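Local coordinates for PTS-dependent dihydroxyacetone kinase operon regulatory protein (Escherichia coli, PDB 4LRZ) that activates dhaKLM transcription from a sigma-70 promoter and represses its own expression, and is represented here by its probable sensor region of GAF and PAS domains, at residues D63-E66 with E72-L75; L94-A99 with W141-C146; D152-L157 with T191-A196; Q260-A265 with I286-I291. One frame throughout, in Å; residues are numbered along the deposited sequence.

Contact 1 of 4, residues D63-E66 with E72-L75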
loop_
_atom_site.group_PDB
_atom_site.type_symbol
_atom_site.label_atom_id
_atom_site.label_comp_id
_atom_site.label_asym_id
_atom_site.label_seq_id
_atom_site.Cartn_x
_atom_site.Cartn_y
_atom_site.Cartn_z
ATOM N N ASP F 63 -6.088 -15.374 8.995
ATOM C CA ASP F 63 -7.380 -14.902 8.537
ATOM C C ASP F 63 -7.974 -15.792 7.432
ATOM O O ASP F 63 -9.180 -16.032 7.419
ATOM C CB ASP F 63 -7.292 -13.442 8.076
ATOM C CG ASP F 63 -7.006 -12.449 9.249
ATOM O OD1 ASP F 63 -7.047 -11.220 9.016
ATOM O OD2 ASP F 63 -6.743 -12.870 10.411
ATOM N N ALA F 64 -7.149 -16.287 6.508
ATOM C CA ALA F 64 -7.704 -17.066 5.397
ATOM C C ALA F 64 -8.260 -18.326 6.009
ATOM O O ALA F 64 -9.339 -18.758 5.643
ATOM C CB ALA F 64 -6.659 -17.405 4.320
ATOM N N TRP F 65 -7.528 -18.873 6.973
ATOM C CA TRP F 65 -7.932 -20.116 7.644
ATOM C C TRP F 65 -9.263 -19.947 8.397
ATOM O O TRP F 65 -10.196 -20.734 8.219
ATOM C CB TRP F 65 -6.818 -20.614 8.584
ATOM C CG TRP F 65 -7.201 -21.814 9.353
ATOM C CD1 TRP F 65 -7.162 -21.966 10.703
ATOM C CD2 TRP F 65 -7.729 -23.036 8.817
ATOM N NE1 TRP F 65 -7.629 -23.212 11.045
ATOM C CE2 TRP F 65 -7.975 -23.893 9.905
ATOM C CE3 TRP F 65 -8.010 -23.487 7.519
ATOM C CZ2 TRP F 65 -8.510 -25.188 9.744
ATOM C CZ3 TRP F 65 -8.548 -24.758 7.359
ATOM C CH2 TRP F 65 -8.798 -25.596 8.473
ATOM N N GLU F 66 -9.327 -18.926 9.240
ATOM C CA GLU F 66 -10.515 -18.608 10.024
ATOM C C GLU F 66 -11.822 -18.650 9.211
ATOM O O GLU F 66 -12.767 -19.244 9.661
ATOM C CB GLU F 66 -10.369 -17.227 10.681
ATOM C CG GLU F 66 -11.526 -16.930 11.661
ATOM C CD GLU F 66 -11.661 -15.460 12.063
ATOM O OE1 GLU F 66 -12.735 -15.109 12.633
ATOM O OE2 GLU F 66 -10.707 -14.668 11.829
ATOM N N GLU F 72 -10.123 -29.896 5.215
ATOM C CA GLU F 72 -8.825 -30.608 5.268
ATOM C C GLU F 72 -7.803 -29.918 4.368
ATOM O O GLU F 72 -7.695 -30.246 3.186
ATOM C CB GLU F 72 -8.981 -32.077 4.846
ATOM C CG GLU F 72 -9.686 -33.005 5.872
ATOM C CD GLU F 72 -10.058 -34.384 5.298
ATOM O OE1 GLU F 72 -11.278 -34.636 5.134
ATOM O OE2 GLU F 72 -9.158 -35.223 5.008
ATOM N N CYS F 73 -7.080 -28.938 4.908
ATOM C CA CYS F 73 -6.093 -28.246 4.120
ATOM C C CYS F 73 -5.053 -27.562 4.995
ATOM O O CYS F 73 -5.215 -27.456 6.193
ATOM C CB CYS F 73 -6.729 -27.228 3.164
ATOM S SG CYS F 73 -7.126 -25.660 3.945
ATOM N N ALA F 74 -3.977 -27.108 4.372
ATOM C CA ALA F 74 -2.883 -26.482 5.077
ATOM C C ALA F 74 -2.452 -25.320 4.233
ATOM O O ALA F 74 -2.515 -25.360 2.990
ATOM C CB ALA F 74 -1.745 -27.469 5.219
ATOM N N LEU F 75 -1.950 -24.303 4.901
ATOM C CA LEU F 75 -1.435 -23.133 4.213
ATOM C C LEU F 75 0.045 -22.990 4.624
ATOM O O LEU F 75 0.390 -23.218 5.806
ATOM C CB LEU F 75 -2.262 -21.914 4.615
ATOM C CG LEU F 75 -3.758 -21.920 4.220
ATOM C CD1 LEU F 75 -4.627 -21.014 5.129
ATOM C CD2 LEU F 75 -3.930 -21.494 2.781
#
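The indole of Trp65 reaches Cys73, just before strand 74-79, with the outer corner of its six-membered ring, where CZ3 lies 3.8 Å from Cys73 SG. The sulfur comes in obliquely, its direction from the ring centroid 67° off the normal, so it neither stacks over the ring nor sits squarely in its plane. This is a sulfur-aromatic contact, with SG 5.0 Å from the centroid of the Trp65 six-membered ring. The Trp65 side chain also touches Asn88 of strand 84-89 and Asp90 in the loop after it.

A chi1 of 176°, which puts CG opposite the backbone N, swings the ring of Trp65 away from the helix body toward Cys73, while its CB stays behind to meet Leu75. There Leu75 CD1 lies 4.1 Å from Trp65 CB and 4.2 Å from Ala64 CB, one methyl resting on two successive residues of the helix. Each residue type fits its place: the methyl of Ala64 leaves room for the helix to come near the strand, the branched leucine fills the space beside it, and the long, flat tryptophan bridges the widening gap to Cys73, whose compact sulfur is polarisable. Asp63 of the same helix turn forms a salt bridge with Arg183 of the second subunit.

Contacts of this kind pack the end of helix 51-66 on the GAF-domain sheet that strand 74-79 helps to build. Leu75 also touches Leu163 of strand 157-166, and Cys73 touches Cys165, while Ala74 between them packs on helix 91-99.

Contact 2 of 4, residues L94-A99 with W141-C146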
loop_
_atom_site.group_PDB
_atom_site.type_symbol
_atom_site.label_atom_id
_atom_site.label_comp_id
_atom_site.label_asym_id
_atom_site.label_seq_id
_atom_site.Cartn_x
_atom_site.Cartn_y
_atom_site.Cartn_z
ATOM N N LEU F 94 -1.925 -30.951 8.614
ATOM C CA LEU F 94 -0.575 -30.590 9.012
ATOM C C LEU F 94 0.197 -31.769 9.549
ATOM O O LEU F 94 1.395 -31.876 9.261
ATOM C CB LEU F 94 -0.562 -29.486 10.053
ATOM C CG LEU F 94 -0.976 -28.141 9.461
ATOM C CD1 LEU F 94 -1.274 -27.072 10.550
ATOM C CD2 LEU F 94 0.088 -27.693 8.455
ATOM N N GLN F 95 -0.450 -32.660 10.301
ATOM C CA GLN F 95 0.294 -33.847 10.700
ATOM C C GLN F 95 0.600 -34.774 9.519
ATOM O O GLN F 95 1.704 -35.299 9.460
ATOM C CB GLN F 95 -0.271 -34.592 11.945
ATOM C CG GLN F 95 -1.437 -35.571 11.720
ATOM C CD GLN F 95 -1.063 -36.979 11.178
ATOM O OE1 GLN F 95 0.113 -37.385 11.170
ATOM N NE2 GLN F 95 -2.094 -37.735 10.735
ATOM N N GLN F 96 -0.335 -34.953 8.581
ATOM C CA GLN F 96 -0.064 -35.767 7.383
ATOM C C GLN F 96 1.087 -35.210 6.503
ATOM O O GLN F 96 1.955 -35.958 6.038
ATOM C CB GLN F 96 -1.321 -35.969 6.547
ATOM C CG GLN F 96 -2.449 -36.652 7.313
ATOM C CD GLN F 96 -3.791 -36.669 6.571
ATOM O OE1 GLN F 96 -3.947 -36.067 5.504
ATOM N NE2 GLN F 96 -4.770 -37.377 7.139
ATOM N N LEU F 97 1.116 -33.899 6.300
ATOM C CA LEU F 97 2.171 -33.276 5.513
ATOM C C LEU F 97 3.504 -33.355 6.245
ATOM O O LEU F 97 4.558 -33.543 5.637
ATOM C CB LEU F 97 1.810 -31.826 5.186
ATOM C CG LEU F 97 0.673 -31.773 4.184
ATOM C CD1 LEU F 97 0.035 -30.365 4.177
ATOM C CD2 LEU F 97 1.206 -32.216 2.819
ATOM N N SER F 98 3.430 -33.259 7.567
ATOM C CA SER F 98 4.574 -33.414 8.446
ATOM C C SER F 98 5.126 -34.871 8.359
ATOM O O SER F 98 6.318 -35.068 8.241
ATOM C CB SER F 98 4.177 -32.991 9.862
ATOM O OG SER F 98 5.202 -33.249 10.801
ATOM N N ALA F 99 4.255 -35.870 8.338
ATOM C CA ALA F 99 4.676 -37.260 8.109
ATOM C C ALA F 99 5.443 -37.452 6.783
ATOM O O ALA F 99 6.348 -38.270 6.705
ATOM C CB ALA F 99 3.468 -38.247 8.199
ATOM N N TRP F 141 0.875 -37.942 -5.216
ATOM C CA TRP F 141 -0.306 -38.181 -6.068
ATOM C C TRP F 141 -1.646 -38.048 -5.328
ATOM O O TRP F 141 -2.677 -37.884 -5.950
ATOM C CB TRP F 141 -0.215 -39.523 -6.788
ATOM C CG TRP F 141 0.856 -39.567 -7.911
ATOM C CD1 TRP F 141 1.836 -38.632 -8.167
ATOM C CD2 TRP F 141 1.047 -40.612 -8.889
ATOM N NE1 TRP F 141 2.601 -39.024 -9.234
ATOM C CE2 TRP F 141 2.148 -40.231 -9.699
ATOM C CE3 TRP F 141 0.396 -41.835 -9.157
ATOM C CZ2 TRP F 141 2.615 -41.028 -10.764
ATOM C CZ3 TRP F 141 0.866 -42.639 -10.219
ATOM C CH2 TRP F 141 1.964 -42.228 -11.007
ATOM N N ASN F 142 -1.604 -38.118 -4.008
ATOM C CA ASN F 142 -2.786 -37.890 -3.200
ATOM C C ASN F 142 -3.074 -36.439 -2.872
ATOM O O ASN F 142 -4.099 -36.166 -2.285
ATOM C CB ASN F 142 -2.679 -38.690 -1.907
ATOM C CG ASN F 142 -2.711 -40.134 -2.171
ATOM O OD1 ASN F 142 -1.703 -40.822 -2.000
ATOM N ND2 ASN F 142 -3.842 -40.613 -2.701
ATOM N N TRP F 143 -2.171 -35.542 -3.272
ATOM C CA TRP F 143 -2.216 -34.129 -2.934
ATOM C C TRP F 143 -2.477 -33.227 -4.129
ATOM O O TRP F 143 -2.158 -33.574 -5.283
ATOM C CB TRP F 143 -0.921 -33.723 -2.215
ATOM C CG TRP F 143 -0.816 -34.460 -0.979
ATOM C CD1 TRP F 143 -0.318 -35.723 -0.815
ATOM C CD2 TRP F 143 -1.360 -34.081 0.280
ATOM N NE1 TRP F 143 -0.473 -36.134 0.488
ATOM C CE2 TRP F 143 -1.105 -35.142 1.185
ATOM C CE3 TRP F 143 -2.023 -32.941 0.743
ATOM C CZ2 TRP F 143 -1.490 -35.095 2.515
ATOM C CZ3 TRP F 143 -2.375 -32.883 2.062
ATOM C CH2 TRP F 143 -2.116 -33.955 2.936
ATOM N N ALA F 144 -3.106 -32.091 -3.829
ATOM C CA ALA F 144 -3.200 -30.958 -4.712
ATOM C C ALA F 144 -2.387 -29.819 -4.064
ATOM O O ALA F 144 -2.486 -29.609 -2.849
ATOM C CB ALA F 144 -4.683 -30.532 -4.876
ATOM N N PHE F 145 -1.601 -29.080 -4.847
ATOM C CA PHE F 145 -0.929 -27.866 -4.343
ATOM C C PHE F 145 -1.298 -26.652 -5.208
ATOM O O PHE F 145 -1.406 -26.775 -6.425
ATOM C CB PHE F 145 0.596 -28.050 -4.287
ATOM C CG PHE F 145 1.052 -29.002 -3.212
ATOM C CD1 PHE F 145 1.326 -28.550 -1.927
ATOM C CD2 PHE F 145 1.192 -30.337 -3.463
ATOM C CE1 PHE F 145 1.743 -29.439 -0.918
ATOM C CE2 PHE F 145 1.598 -31.222 -2.467
ATOM C CZ PHE F 145 1.877 -30.780 -1.215
ATOM N N CYS F 146 -1.562 -25.516 -4.579
ATOM C CA CYS F 146 -1.670 -24.256 -5.293
ATOM C C CYS F 146 -0.622 -23.338 -4.706
ATOM O O CYS F 146 -0.389 -23.338 -3.487
ATOM C CB CYS F 146 -3.029 -23.586 -5.052
ATOM S SG CYS F 146 -4.447 -24.519 -5.641
#
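Leu97 and Trp143 both set CG anti to their carbonyl carbons (chi1 -70° and -62°), and these torsions carry the leucine branches outward from the helix and the indole outward from the strand until they meet. Leu97 CD2 then sits over one face of the six-membered ring, 3.7 Å from its centroid and only 9° off the normal, which makes a well-formed CH-pi contact. The branch point follows the methyl in, with Leu97 CG 3.8 Å from Trp143 CH2. Leucine suits this spot because its forked end can press on a flat surface without asking for a polar partner.

Helix 91-99 lies across one side of the antiparallel GAF-domain sheet, whose strand order is 2-1-5-4-3, and it runs almost perpendicular to strand 143-146. The axes come no closer than 12.5 Å, so large side chains must bridge them, and an indole is long enough to do so. Leu97 also touches Ala164 of strand 157-166 and Phe76 of strand 74-79, in the apolar layer between helix and sheet. A leucine in place of Trp143 would probably leave Leu97 CD2 without the aromatic face it rests on and open a gap between helix and strand.

Gln96 comes in one residue earlier, at the edge of this patch. Its extended chain lays OE1 3.8 Å from Trp143 CH2, with the amide plane steeply inclined to the ring, as suits a residue that is only partly exposed at the border of the contact. Phe145, two residues along the strand, adds a looser apolar touch, its CZ 4.3 Å from Leu97 CD2.

Contact 3 of 4, residues D152-L157 with T191-A196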
loop_
_atom_site.group_PDB
_atom_site.type_symbol
_atom_site.label_atom_id
_atom_site.label_comp_id
_atom_site.label_asym_id
_atom_site.label_seq_id
_atom_site.Cartn_x
_atom_site.Cartn_y
_atom_site.Cartn_z
ATOM N N ASP F 152 8.801 -8.250 -3.658
ATOM C CA ASP F 152 9.314 -7.146 -2.851
ATOM C C ASP F 152 8.525 -5.846 -2.849
ATOM O O ASP F 152 7.339 -5.784 -3.213
ATOM C CB ASP F 152 10.746 -6.787 -3.340
ATOM C CG ASP F 152 11.778 -7.460 -2.543
ATOM O OD1 ASP F 152 11.376 -8.031 -1.512
ATOM O OD2 ASP F 152 12.973 -7.451 -2.917
ATOM N N SER F 153 9.234 -4.820 -2.388
ATOM C CA SER F 153 8.863 -3.423 -2.496
ATOM C C SER F 153 9.479 -2.964 -3.840
ATOM O O SER F 153 9.021 -2.034 -4.476
ATOM C CB SER F 153 9.471 -2.655 -1.291
ATOM O OG SER F 153 9.991 -3.555 -0.258
ATOM N N LYS F 154 10.485 -3.703 -4.288
ATOM C CA LYS F 154 11.394 -3.319 -5.361
ATOM C C LYS F 154 11.307 -4.312 -6.514
ATOM O O LYS F 154 12.159 -4.321 -7.408
ATOM C CB LYS F 154 12.836 -3.294 -4.801
ATOM C CG LYS F 154 13.073 -2.317 -3.604
ATOM C CD LYS F 154 13.363 -0.835 -4.042
ATOM C CE LYS F 154 12.330 0.207 -3.486
ATOM N NZ LYS F 154 12.136 0.189 -1.991
ATOM N N GLY F 155 10.307 -5.191 -6.457
ATOM C CA GLY F 155 9.928 -6.046 -7.578
ATOM C C GLY F 155 10.512 -7.442 -7.714
ATOM O O GLY F 155 10.179 -8.135 -8.675
ATOM N N ARG F 156 11.389 -7.873 -6.798
ATOM C CA ARG F 156 11.943 -9.242 -6.915
ATOM C C ARG F 156 11.284 -10.239 -5.986
ATOM O O ARG F 156 10.563 -9.860 -5.059
ATOM C CB ARG F 156 13.476 -9.308 -6.755
ATOM C CG ARG F 156 14.083 -8.415 -5.685
ATOM C CD ARG F 156 15.233 -9.140 -4.941
ATOM N NE ARG F 156 16.462 -8.347 -4.940
ATOM C CZ ARG F 156 16.713 -7.315 -4.130
ATOM N NH1 ARG F 156 17.877 -6.645 -4.242
ATOM N NH2 ARG F 156 15.804 -6.942 -3.219
ATOM N N LEU F 157 11.561 -11.514 -6.256
ATOM C CA LEU F 157 10.907 -12.635 -5.601
ATOM C C LEU F 157 11.356 -12.718 -4.143
ATOM O O LEU F 157 12.535 -12.570 -3.804
ATOM C CB LEU F 157 11.163 -13.938 -6.363
ATOM C CG LEU F 157 10.791 -15.307 -5.773
ATOM C CD1 LEU F 157 9.344 -15.627 -5.995
ATOM C CD2 LEU F 157 11.685 -16.374 -6.421
ATOM N N THR F 191 3.507 -0.826 0.915
ATOM C CA THR F 191 3.031 0.285 1.727
ATOM C C THR F 191 4.000 0.580 2.883
ATOM O O THR F 191 4.210 1.736 3.184
ATOM C CB THR F 191 1.544 0.197 2.210
ATOM O OG1 THR F 191 1.460 -0.591 3.391
ATOM C CG2 THR F 191 0.650 -0.413 1.173
ATOM N N ASP F 192 4.626 -0.444 3.472
ATOM C CA ASP F 192 5.710 -0.223 4.463
ATOM C C ASP F 192 6.826 0.627 3.845
ATOM O O ASP F 192 7.347 1.561 4.471
ATOM C CB ASP F 192 6.321 -1.538 4.989
ATOM C CG ASP F 192 5.520 -2.166 6.161
ATOM O OD1 ASP F 192 4.579 -1.521 6.682
ATOM O OD2 ASP F 192 5.822 -3.318 6.563
ATOM N N SER F 193 7.188 0.308 2.613
ATOM C CA SER F 193 8.293 1.020 1.981
ATOM C C SER F 193 7.898 2.447 1.535
ATOM O O SER F 193 8.709 3.353 1.577
ATOM C CB SER F 193 8.935 0.175 0.883
ATOM O OG SER F 193 8.464 0.518 -0.396
ATOM N N LEU F 194 6.619 2.665 1.228
ATOM C CA LEU F 194 6.154 4.019 0.887
ATOM C C LEU F 194 6.216 4.954 2.095
ATOM O O LEU F 194 6.612 6.090 1.958
ATOM C CB LEU F 194 4.749 3.997 0.273
ATOM C CG LEU F 194 4.686 3.356 -1.104
ATOM C CD1 LEU F 194 3.244 3.029 -1.519
ATOM C CD2 LEU F 194 5.385 4.217 -2.147
ATOM N N LEU F 195 5.821 4.444 3.256
ATOM C CA LEU F 195 5.865 5.159 4.525
ATOM C C LEU F 195 7.309 5.469 4.925
ATOM O O LEU F 195 7.626 6.581 5.322
ATOM C CB LEU F 195 5.154 4.347 5.606
ATOM C CG LEU F 195 3.612 4.415 5.702
ATOM C CD1 LEU F 195 3.011 3.214 6.505
ATOM C CD2 LEU F 195 3.141 5.752 6.309
ATOM N N ALA F 196 8.198 4.505 4.756
ATOM C CA ALA F 196 9.630 4.763 4.940
ATOM C C ALA F 196 10.160 5.840 3.947
ATOM O O ALA F 196 10.907 6.740 4.345
ATOM C CB ALA F 196 10.441 3.430 4.865
#
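The loop that brings Ser153 against Ser193 is closed at its base by a short backbone bond, Asp152 N to Arg156 O at 2.8 Å. The side chains of the same two residues add a salt bridge, Arg156 NH2 donating to Asp152 OD2 at 2.9 Å with an N-H...O angle of 151°. The carboxylate oxygen lies in the guanidinium plane and the N-H approaches almost in line with the C-O bond, so the salt bridge ties the two ends of the loop together. Between these ends Gly155 has a positive phi (93°), where a beta carbon would press on the carbonyl oxygen of Lys154, and glycine is therefore the natural choice.

The crossing to the helix is small and close. Ser153 CB lies 3.4 Å from Ser193 OG and 3.6 Å from Ser193 CB, an approach that two short side chains permit. Ser193 OG is turned back to its own helix in a weak hydrogen bond to Leu190 O, as serine often does in helices. Lys154 bends over the outside, its NZ 4.0 Å from Ser193 OG; a flexible charged chain suits this solvent-facing border.

Another face of the helix belongs to the dimer, for Thr191 packs on Thr191 of the second subunit, while Asp192 makes a salt bridge to a basic side chain of another protein. The tight connection joins the antiparallel strands 143-151 and 157-166 as a beta-hairpin of the GAF domain, and it rests on the long helix 174-211 that leads to the PAS domain.

Contact 4 of 4, residues Q260-A265 with I286-I291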
loop_
_atom_site.group_PDB
_atom_site.type_symbol
_atom_site.label_atom_id
_atom_site.label_comp_id
_atom_site.label_asym_id
_atom_site.label_seq_id
_atom_site.Cartn_x
_atom_site.Cartn_y
_atom_site.Cartn_z
ATOM N N GLN F 260 -3.829 40.774 2.131
ATOM C CA GLN F 260 -4.217 40.980 0.744
ATOM C C GLN F 260 -3.626 39.853 -0.086
ATOM O O GLN F 260 -4.361 39.019 -0.625
ATOM C CB GLN F 260 -3.743 42.357 0.243
ATOM C CG GLN F 260 -4.165 42.717 -1.192
ATOM C CD GLN F 260 -3.922 44.186 -1.529
ATOM O OE1 GLN F 260 -3.993 45.066 -0.659
ATOM N NE2 GLN F 260 -3.649 44.461 -2.803
ATOM N N ALA F 261 -2.294 39.818 -0.145
ATOM C CA ALA F 261 -1.561 38.790 -0.884
ATOM C C ALA F 261 -2.075 37.366 -0.611
ATOM O O ALA F 261 -2.272 36.603 -1.562
ATOM C CB ALA F 261 -0.059 38.902 -0.616
ATOM N N ILE F 262 -2.312 37.031 0.665
ATOM C CA ILE F 262 -2.824 35.708 1.068
ATOM C C ILE F 262 -4.200 35.348 0.484
ATOM O O ILE F 262 -4.445 34.186 0.148
ATOM C CB ILE F 262 -2.843 35.542 2.609
ATOM C CG1 ILE F 262 -1.434 35.203 3.115
ATOM C CG2 ILE F 262 -3.861 34.474 3.039
ATOM C CD1 ILE F 262 -1.131 35.715 4.499
ATOM N N LYS F 263 -5.090 36.338 0.388
ATOM C CA LYS F 263 -6.409 36.179 -0.250
ATOM C C LYS F 263 -6.283 36.056 -1.780
ATOM O O LYS F 263 -7.043 35.338 -2.431
ATOM C CB LYS F 263 -7.296 37.373 0.129
ATOM C CG LYS F 263 -8.634 37.463 -0.597
ATOM C CD LYS F 263 -9.681 38.192 0.246
ATOM C CE LYS F 263 -10.093 37.357 1.462
ATOM N NZ LYS F 263 -11.228 37.973 2.197
ATOM N N GLN F 264 -5.281 36.751 -2.314
ATOM C CA GLN F 264 -5.039 36.931 -3.746
ATOM C C GLN F 264 -4.096 35.856 -4.329
ATOM O O GLN F 264 -3.803 35.871 -5.539
ATOM C CB GLN F 264 -4.401 38.313 -3.924
ATOM C CG GLN F 264 -4.879 39.161 -5.080
ATOM C CD GLN F 264 -4.074 40.458 -5.170
ATOM O OE1 GLN F 264 -4.543 41.521 -4.759
ATOM N NE2 GLN F 264 -2.840 40.363 -5.675
ATOM N N ALA F 265 -3.627 34.942 -3.458
ATOM C CA ALA F 265 -2.644 33.878 -3.777
ATOM C C ALA F 265 -1.459 34.406 -4.581
ATOM O O ALA F 265 -0.954 33.740 -5.487
ATOM C CB ALA F 265 -3.312 32.697 -4.486
ATOM N N ILE F 286 10.066 39.982 4.613
ATOM C CA ILE F 286 9.453 38.692 4.407
ATOM C C ILE F 286 9.456 38.283 2.951
ATOM O O ILE F 286 9.688 39.108 2.079
ATOM C CB ILE F 286 8.004 38.691 4.913
ATOM C CG1 ILE F 286 7.119 39.509 3.976
ATOM C CG2 ILE F 286 7.937 39.214 6.335
ATOM C CD1 ILE F 286 5.692 39.086 3.942
ATOM N N THR F 287 9.198 36.998 2.713
ATOM C CA THR F 287 8.820 36.455 1.400
ATOM C C THR F 287 7.606 35.577 1.614
ATOM O O THR F 287 7.513 34.876 2.617
ATOM C CB THR F 287 9.968 35.638 0.743
ATOM O OG1 THR F 287 10.914 36.533 0.141
ATOM C CG2 THR F 287 9.450 34.700 -0.343
ATOM N N LEU F 288 6.654 35.640 0.697
ATOM C CA LEU F 288 5.497 34.763 0.767
ATOM C C LEU F 288 5.452 33.896 -0.450
ATOM O O LEU F 288 5.363 34.390 -1.555
ATOM C CB LEU F 288 4.175 35.526 0.888
ATOM C CG LEU F 288 2.997 34.541 0.988
ATOM C CD1 LEU F 288 2.745 34.157 2.433
ATOM C CD2 LEU F 288 1.732 35.106 0.372
ATOM N N LYS F 289 5.487 32.593 -0.224
ATOM C CA LYS F 289 5.513 31.605 -1.294
ATOM C C LYS F 289 4.213 30.823 -1.292
ATOM O O LYS F 289 3.989 30.010 -0.415
ATOM C CB LYS F 289 6.709 30.668 -1.110
ATOM C CG LYS F 289 6.770 29.496 -2.059
ATOM C CD LYS F 289 7.223 29.889 -3.461
ATOM C CE LYS F 289 7.875 28.723 -4.156
ATOM N NZ LYS F 289 7.834 28.894 -5.627
ATOM N N PRO F 290 3.325 31.103 -2.250
ATOM C CA PRO F 290 2.126 30.257 -2.436
ATOM C C PRO F 290 2.506 28.877 -2.910
ATOM O O PRO F 290 3.480 28.737 -3.654
ATOM C CB PRO F 290 1.356 30.970 -3.568
ATOM C CG PRO F 290 1.916 32.389 -3.602
ATOM C CD PRO F 290 3.357 32.255 -3.177
ATOM N N ILE F 291 1.756 27.863 -2.489
ATOM C CA ILE F 291 1.899 26.514 -3.048
ATOM C C ILE F 291 0.533 26.090 -3.536
ATOM O O ILE F 291 -0.407 25.962 -2.739
ATOM C CB ILE F 291 2.374 25.470 -2.002
ATOM C CG1 ILE F 291 3.729 25.835 -1.405
ATOM C CG2 ILE F 291 2.432 24.052 -2.621
ATOM C CD1 ILE F 291 4.018 25.072 -0.073
#
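Leu288 meets helix 256-264 within the PAS fold, in which this helix packs against an antiparallel five-stranded sheet of strand order 2-1-5-4-3. The contact is a piece of that helix-to-sheet packing and joins the last turn of the helix to the middle of strand 281-293.

Apolar contacts make up its inner part. Leu288 holds CG anti to the backbone N (chi1 -179°) and extends CD2 into the angle between two consecutive helix residues, 4.3 Å from Ala261 CB and 4.2 Å from Ile262 CG1. The chains of Ile262 and Leu288 meet at about a right angle, so it is one methyl that touches and not a whole flank. Ala261 keeps the helix near the sheet, and the beta-branched Ile262 touches the same methyl through its CG1 branch.

Backbone bonds fix the strand beneath. Leu288 pairs with Leu268, which its side chain also touches, whereas Lys289 and Ile291 pair with Ile300 and Ser298 on the other side. Pro290, next in that alternation, has no N-H to offer on the side of Leu288's bonds, so a proline fits where the short strand 268-269 does not continue. Lys289, meanwhile, reaches Glu210 of the second subunit in a salt bridge.

A van der Waals contact with the backbone completes the account. Ala265, the first residue to leave helical angles, takes a positive phi (46°), which beta-branched residues accept less readily than alanine. Its carbonyl oxygen meets the rim of the proline ring at CG, Ala265 O lying 3.7 Å from Pro290 CG.

Overall arrangement
Contacts 1 and 2 form one continuous patch of the GAF domain: their centres are about 13 Å apart, they reach the same sheet, and they touch where Ala74 CB lies 3.6 Å from Leu97 CD1. Contact 3 stands about 26 Å from contact 1, centre to centre, where the domain's hairpin loop leans on the long helix 174-211. That helix leads on to the PAS domain, and contact 4 lies about 38 Å from contact 3 and about 68 Å from contact 2, centre to centre. Contacts 1, 3 and 4 all include residues that meet the second subunit. A bound ADP lies about 10 Å from the Trp65 side chain in contact 1.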